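Local coordinates for putative heme binding protein (Tannerella forsythia, PDB 6EU8), which probably binds heme, as a member of the HmuY-like family of heme-binding proteins, and is captured here in its heme-free form, at residues Gln34-Arg39 / Asp64-Trp69; Thr20-Trp25 / Ile73-Ile78. All coordinates share one frame; numbering follows the deposited sequence.

Contact 1 (Gln34-Arg39 / Asp64-Trp69); sequences QTETHR and DIKIKW
Glu36 turns its carboxylate onto the backbone of Lys66 and Ile67, gripping two successive amides. Lys66 N donates a hydrogen bond to Glu36 OE1 at 3.0 Å, on the syn lone pair, while Ile67 N reaches Glu36 OE2 at 3.2 Å from above the carboxylate plane; a second bond from Lys66 N to OE2 is weak. On its anti side Glu36 OE1 accepts a second hydrogen bond from His38 NE2, 2.7 Å away and nearly straight at 172°, in the plane of the imidazole. This His-carboxylate bond, with the two amides, would hold the groups in their rotation; His38 CE1 lies obliquely 3.4 Å from Asp64 O, with CD2 near Ile65 CG1. Strand 35-39 is an outermost strand of the four-stranded antiparallel sheet, and the loop joining strands 51-56 and 71-74 runs past it, roughly antiparallel, held by side chain to backbone bonds. Farther along, Gln34 and Ile67 lie alongside each other, pointing opposite ways, Gln34 NE2 3.6 Å from Ile67 CG2. With CG1 between its backbone N and carbonyl carbon (chi1 61°), Ile67 sends CD1 to within 3.7 Å of Gln34 O. Gln34 OE1, bonded to Thr32 OG1, also accepts from a water that in turn accepts from Lys68 N.

Contact 2 (Thr20-Trp25 / Ile73-Ile78); sequences TKYEMW and IHRFDI
Arg75 folds over the ring of Tyr22, and its outer atoms lie along one face of that ring. CB leaves the backbone to one side of segment 20-25, and the chain then turns in toward it; CG comes 3.8 Å from Tyr22 CD1 and also lies over one face of the His74 imidazole. Bends at chi2 (-74°) and chi3 (-51°) then lay the chain on the phenol: CD makes a CH-pi contact over the ring centre, and NE sits 3.6 Å from Tyr22 CZ. The guanidinium stacks flat, its plane 8° from that of the ring, with Arg75 CZ 3.5 Å from Tyr22 OH. At the tip NH1 donates to Thr20 O at 2.9 Å, in the guanidinium plane, while NH2 binds a malonate ion probably from the crystallisation liquor. Arg75 is the second residue of a type II' turn, His74 to Asp77, that makes a beta hairpin of strands 71-74 and 77-80. Its neighbour His74 is bonded at both ring nitrogens: NE2 gives to Tyr22 O at 2.8 Å, and ND1 to Asp77 OD2 at 2.8 Å, both in the ring plane. His74 CB rests 3.5 Å from the centroid of the six-membered ring of Trp25, over its face, while Trp25 NE1 bonds Asp40.

Both contacts reach the same four-stranded antiparallel sheet, in which strands 35-39 and 24-28 are neighbours, and they meet through a probable hydrogen bond from Trp25 N to His38 O. Contact 1 is a surface contact at an outermost strand; none of its touching residues is buried, and a carboxylate grips loop amides. Contact 2 lies nearer the centre of the chain and is partly buried, with Trp25, Ile73 and His74 shielded; aromatic and guanidinium faces do much of its work, besides bonds to carbonyl oxygens. Each has a histidine bonded to a carboxylate: His38 shares its glutamate with loop amides, whereas His74 joins an aspartate of its own hairpin to the opposing segment.

Contact 1 (Gln34-Arg39 / Asp64-Trp69)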
loop_
_atom_site.group_PDB
_atom_site.type_symbol
_atom_site.label_atom_id
_atom_site.label_comp_id
_atom_site.label_asym_id
_atom_site.label_seq_id
_atom_site.Cartn_x
_atom_site.Cartn_y
_atom_site.Cartn_z
ATOM N N GLN A 34 11.706 4.056 9.288
ATOM C CA GLN A 34 11.254 2.968 10.150
ATOM C C GLN A 34 10.035 2.278 9.517
ATOM O O GLN A 34 9.244 2.948 8.836
ATOM C CB GLN A 34 10.772 3.504 11.495
ATOM C CG GLN A 34 11.788 4.209 12.388
ATOM C CD GLN A 34 11.084 5.067 13.445
ATOM O OE1 GLN A 34 10.372 6.032 13.121
ATOM N NE2 GLN A 34 11.243 4.696 14.713
ATOM N N THR A 35 9.922 0.971 9.774
ATOM C CA THR A 35 8.751 0.162 9.374
ATOM C C THR A 35 8.298 -0.758 10.503
ATOM O O THR A 35 9.089 -1.069 11.405
ATOM C CB THR A 35 9.019 -0.703 8.138
ATOM O OG1 THR A 35 9.979 -1.719 8.454
ATOM C CG2 THR A 35 9.490 0.120 6.970
ATOM N N GLU A 36 7.023 -1.170 10.451
ATOM C CA GLU A 36 6.398 -2.124 11.394
ATOM C C GLU A 36 5.390 -2.976 10.636
ATOM O O GLU A 36 4.611 -2.439 9.837
ATOM C CB GLU A 36 5.655 -1.399 12.526
ATOM C CG GLU A 36 6.359 -1.374 13.874
ATOM C CD GLU A 36 5.593 -0.561 14.915
ATOM O OE1 GLU A 36 4.398 -0.827 15.188
ATOM O OE2 GLU A 36 6.183 0.384 15.470
ATOM N N THR A 37 5.415 -4.284 10.887
ATOM C CA THR A 37 4.510 -5.213 10.236
ATOM C C THR A 37 3.512 -5.771 11.275
ATOM O O THR A 37 3.931 -6.276 12.331
ATOM C CB THR A 37 5.273 -6.341 9.514
ATOM O OG1 THR A 37 6.158 -5.776 8.524
ATOM C CG2 THR A 37 4.337 -7.330 8.840
ATOM N N HIS A 38 2.204 -5.692 10.995
ATOM C CA HIS A 38 1.171 -6.231 11.898
ATOM C C HIS A 38 0.069 -6.924 11.105
ATOM O O HIS A 38 -0.266 -6.502 9.993
ATOM C CB HIS A 38 0.478 -5.135 12.692
ATOM C CG HIS A 38 1.389 -4.356 13.590
ATOM N ND1 HIS A 38 1.680 -4.760 14.875
ATOM C CD2 HIS A 38 2.090 -3.221 13.379
ATOM C CE1 HIS A 38 2.502 -3.885 15.430
ATOM N NE2 HIS A 38 2.776 -2.945 14.542
ATOM N N ARG A 39 -0.495 -7.980 11.678
ATOM C CA ARG A 39 -1.664 -8.660 11.129
ATOM C C ARG A 39 -2.845 -7.683 11.008
ATOM O O ARG A 39 -3.085 -6.876 11.914
ATOM C CB ARG A 39 -2.054 -9.845 12.043
ATOM C CG ARG A 39 -3.252 -10.675 11.597
ATOM C CD ARG A 39 -3.542 -11.791 12.615
ATOM N NE ARG A 39 -4.708 -12.624 12.322
ATOM C CZ ARG A 39 -5.974 -12.265 12.495
ATOM N NH1 ARG A 39 -6.251 -11.062 12.949
ATOM N NH2 ARG A 39 -6.962 -13.106 12.195
ATOM N N ASP A 64 -1.735 -0.557 18.438
ATOM C CA ASP A 64 -0.537 -1.410 18.486
ATOM C C ASP A 64 0.631 -0.939 17.620
ATOM O O ASP A 64 1.728 -1.492 17.731
ATOM C CB ASP A 64 -0.877 -2.850 18.088
ATOM C CG ASP A 64 -1.947 -3.475 18.972
ATOM O OD1 ASP A 64 -2.153 -2.991 20.090
ATOM O OD2 ASP A 64 -2.576 -4.466 18.555
ATOM N N ILE A 65 0.396 0.033 16.735
ATOM C CA ILE A 65 1.452 0.576 15.884
ATOM C C ILE A 65 2.181 1.659 16.680
ATOM O O ILE A 65 1.583 2.668 17.045
ATOM C CB ILE A 65 0.916 1.201 14.567
ATOM C CG1 ILE A 65 0.028 0.217 13.786
ATOM C CG2 ILE A 65 2.093 1.660 13.704
ATOM C CD1 ILE A 65 -0.834 0.887 12.736
ATOM N N LYS A 66 3.466 1.455 16.935
ATOM C CA LYS A 66 4.233 2.405 17.772
ATOM C C LYS A 66 4.799 3.608 17.001
ATOM O O LYS A 66 4.817 4.731 17.529
ATOM C CB LYS A 66 5.336 1.663 18.535
ATOM C CG LYS A 66 4.856 0.418 19.278
ATOM C CD LYS A 66 3.558 0.663 20.050
ATOM C CE LYS A 66 3.217 -0.477 20.999
ATOM N NZ LYS A 66 1.880 -0.273 21.628
ATOM N N ILE A 67 5.247 3.388 15.764
ATOM C CA ILE A 67 5.812 4.471 14.942
ATOM C C ILE A 67 4.745 5.387 14.362
ATOM O O ILE A 67 3.604 4.952 14.164
ATOM C CB ILE A 67 6.734 3.942 13.799
ATOM C CG1 ILE A 67 5.997 3.022 12.796
ATOM C CG2 ILE A 67 7.934 3.195 14.369
ATOM C CD1 ILE A 67 6.833 2.682 11.576
ATOM N N LYS A 68 5.113 6.644 14.073
ATOM C CA LYS A 68 4.374 7.467 13.116
ATOM C C LYS A 68 4.584 6.847 11.731
ATOM O O LYS A 68 5.616 6.237 11.496
ATOM C CB LYS A 68 4.882 8.920 13.084
ATOM C CG LYS A 68 4.416 9.786 14.250
ATOM C CD LYS A 68 4.891 11.223 14.053
ATOM C CE LYS A 68 4.299 12.184 15.074
ATOM N NZ LYS A 68 5.095 12.179 16.330
ATOM N N TRP A 69 3.623 7.028 10.840
ATOM C CA TRP A 69 3.723 6.427 9.497
ATOM C C TRP A 69 2.906 7.196 8.457
ATOM O O TRP A 69 1.988 7.949 8.789
ATOM C CB TRP A 69 3.357 4.925 9.562
ATOM C CG TRP A 69 1.932 4.679 9.935
ATOM C CD1 TRP A 69 1.394 4.671 11.198
ATOM C CD2 TRP A 69 0.841 4.437 9.040
ATOM N NE1 TRP A 69 0.048 4.452 11.143
ATOM C CE2 TRP A 69 -0.328 4.299 9.829
ATOM C CE3 TRP A 69 0.734 4.321 7.642
ATOM C CZ2 TRP A 69 -1.595 4.061 9.266
ATOM C CZ3 TRP A 69 -0.502 4.095 7.089
ATOM C CH2 TRP A 69 -1.656 3.954 7.895
HETATM O O HOH W 1 8.114 7.427 14.414
#

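Contact 2 (Thr20-Trp25 / Ile73-Ile78)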
loop_
_atom_site.group_PDB
_atom_site.type_symbol
_atom_site.label_atom_id
_atom_site.label_comp_id
_atom_site.label_asym_id
_atom_site.label_seq_id
_atom_site.Cartn_x
_atom_site.Cartn_y
_atom_site.Cartn_z
ATOM N N THR A 20 4.678 -9.932 0.999
ATOM C CA THR A 20 4.244 -11.206 0.421
ATOM C C THR A 20 3.062 -11.876 1.134
ATOM O O THR A 20 2.322 -12.631 0.513
ATOM C CB THR A 20 5.421 -12.232 0.376
ATOM O OG1 THR A 20 5.945 -12.449 1.688
ATOM C CG2 THR A 20 6.488 -11.754 -0.584
ATOM N N LYS A 21 2.873 -11.621 2.430
ATOM C CA LYS A 21 1.830 -12.316 3.210
ATOM C C LYS A 21 0.453 -11.668 3.069
ATOM O O LYS A 21 0.313 -10.444 3.296
ATOM C CB LYS A 21 2.216 -12.387 4.683
ATOM C CG LYS A 21 3.493 -13.202 4.907
ATOM C CD LYS A 21 3.721 -13.668 6.329
ATOM C CE LYS A 21 4.773 -14.781 6.326
ATOM N NZ LYS A 21 5.220 -15.223 7.677
ATOM N N TYR A 22 -0.568 -12.461 2.747
ATOM C CA TYR A 22 -1.962 -11.968 2.685
ATOM C C TYR A 22 -2.512 -11.452 4.056
ATOM O O TYR A 22 -3.414 -10.589 4.084
ATOM C CB TYR A 22 -2.882 -13.029 2.052
ATOM C CG TYR A 22 -2.648 -13.242 0.558
ATOM C CD1 TYR A 22 -3.293 -12.494 -0.399
ATOM C CD2 TYR A 22 -1.772 -14.244 0.119
ATOM C CE1 TYR A 22 -3.072 -12.672 -1.757
ATOM C CE2 TYR A 22 -1.549 -14.440 -1.228
ATOM C CZ TYR A 22 -2.192 -13.670 -2.165
ATOM O OH TYR A 22 -1.961 -13.855 -3.526
ATOM N N GLU A 23 -1.978 -11.961 5.156
ATOM C CA GLU A 23 -2.449 -11.596 6.502
ATOM C C GLU A 23 -2.012 -10.224 6.988
ATOM O O GLU A 23 -2.595 -9.748 7.969
ATOM C CB GLU A 23 -1.996 -12.630 7.561
ATOM C CG GLU A 23 -2.463 -14.065 7.283
ATOM C CD GLU A 23 -1.465 -14.909 6.498
ATOM O OE1 GLU A 23 -0.605 -14.379 5.734
ATOM O OE2 GLU A 23 -1.570 -16.149 6.629
ATOM N N MET A 24 -0.976 -9.614 6.364
ATOM C CA MET A 24 -0.233 -8.529 6.969
ATOM C C MET A 24 -0.322 -7.183 6.240
ATOM O O MET A 24 -0.528 -7.133 5.021
ATOM C CB MET A 24 1.261 -8.882 7.048
ATOM C CG MET A 24 1.657 -10.177 7.732
ATOM S SD MET A 24 1.237 -10.106 9.484
ATOM C CE MET A 24 1.441 -11.816 9.998
ATOM N N TRP A 25 -0.152 -6.112 7.017
ATOM C CA TRP A 25 0.195 -4.789 6.506
ATOM C C TRP A 25 1.590 -4.396 7.006
ATOM O O TRP A 25 1.908 -4.650 8.160
ATOM C CB TRP A 25 -0.791 -3.749 7.006
ATOM C CG TRP A 25 -2.174 -3.785 6.416
ATOM C CD1 TRP A 25 -3.254 -4.404 6.928
ATOM C CD2 TRP A 25 -2.626 -3.096 5.245
ATOM N NE1 TRP A 25 -4.360 -4.197 6.130
ATOM C CE2 TRP A 25 -3.989 -3.389 5.091
ATOM C CE3 TRP A 25 -1.997 -2.288 4.289
ATOM C CZ2 TRP A 25 -4.744 -2.849 4.058
ATOM C CZ3 TRP A 25 -2.740 -1.798 3.255
ATOM C CH2 TRP A 25 -4.096 -2.074 3.145
ATOM N N ILE A 73 1.411 -1.025 3.095
ATOM C CA ILE A 73 1.412 -1.922 1.945
ATOM C C ILE A 73 0.942 -3.328 2.395
ATOM O O ILE A 73 1.433 -3.881 3.390
ATOM C CB ILE A 73 2.823 -1.981 1.289
ATOM C CG1 ILE A 73 3.320 -0.559 0.918
ATOM C CG2 ILE A 73 2.817 -2.901 0.049
ATOM C CD1 ILE A 73 4.708 -0.554 0.302
ATOM N N HIS A 74 -0.021 -3.893 1.636
ATOM C CA HIS A 74 -0.514 -5.266 1.796
ATOM C C HIS A 74 -0.539 -5.860 0.398
ATOM O O HIS A 74 -1.304 -5.414 -0.417
ATOM C CB HIS A 74 -1.925 -5.286 2.387
ATOM C CG HIS A 74 -2.692 -6.571 2.138
ATOM N ND1 HIS A 74 -3.446 -6.789 1.004
ATOM C CD2 HIS A 74 -2.836 -7.684 2.903
ATOM C CE1 HIS A 74 -3.999 -7.982 1.066
ATOM N NE2 HIS A 74 -3.648 -8.541 2.207
ATOM N N ARG A 75 0.286 -6.892 0.120
ATOM C CA ARG A 75 0.429 -7.365 -1.258
ATOM C C ARG A 75 0.661 -6.163 -2.197
ATOM O O ARG A 75 1.642 -5.464 -1.956
ATOM C CB ARG A 75 -0.765 -8.231 -1.653
ATOM C CG ARG A 75 -0.950 -9.508 -0.826
ATOM C CD ARG A 75 0.052 -10.653 -1.122
ATOM N NE ARG A 75 0.136 -10.956 -2.548
ATOM C CZ ARG A 75 0.937 -11.890 -3.094
ATOM N NH1 ARG A 75 1.747 -12.603 -2.342
ATOM N NH2 ARG A 75 0.947 -12.061 -4.407
ATOM N N PHE A 76 -0.167 -5.921 -3.222
ATOM C CA PHE A 76 0.021 -4.734 -4.093
ATOM C C PHE A 76 -0.945 -3.600 -3.749
ATOM O O PHE A 76 -1.005 -2.576 -4.466
ATOM C CB PHE A 76 -0.041 -5.108 -5.584
ATOM C CG PHE A 76 1.050 -6.059 -6.060
ATOM C CD1 PHE A 76 2.302 -6.149 -5.440
ATOM C CD2 PHE A 76 0.791 -6.881 -7.157
ATOM C CE1 PHE A 76 3.280 -7.009 -5.915
ATOM C CE2 PHE A 76 1.786 -7.762 -7.625
ATOM C CZ PHE A 76 2.996 -7.816 -7.014
ATOM N N ASP A 77 -1.707 -3.787 -2.670
ATOM C CA ASP A 77 -2.600 -2.721 -2.139
ATOM C C ASP A 77 -1.778 -1.696 -1.347
ATOM O O ASP A 77 -0.955 -2.057 -0.499
ATOM C CB ASP A 77 -3.625 -3.320 -1.191
ATOM C CG ASP A 77 -4.424 -4.435 -1.806
ATOM O OD1 ASP A 77 -5.143 -4.176 -2.790
ATOM O OD2 ASP A 77 -4.378 -5.580 -1.294
ATOM N N ILE A 78 -2.027 -0.412 -1.617
ATOM C CA ILE A 78 -1.299 0.705 -0.972
ATOM C C ILE A 78 -2.333 1.630 -0.354
ATOM O O ILE A 78 -3.312 2.024 -1.043
ATOM C CB ILE A 78 -0.479 1.565 -1.962
ATOM C CG1 ILE A 78 0.262 0.709 -2.976
ATOM C CG2 ILE A 78 0.483 2.479 -1.201
ATOM C CD1 ILE A 78 1.329 -0.123 -2.393
HETATM O O HOH W 2 1.303 -7.817 3.007
#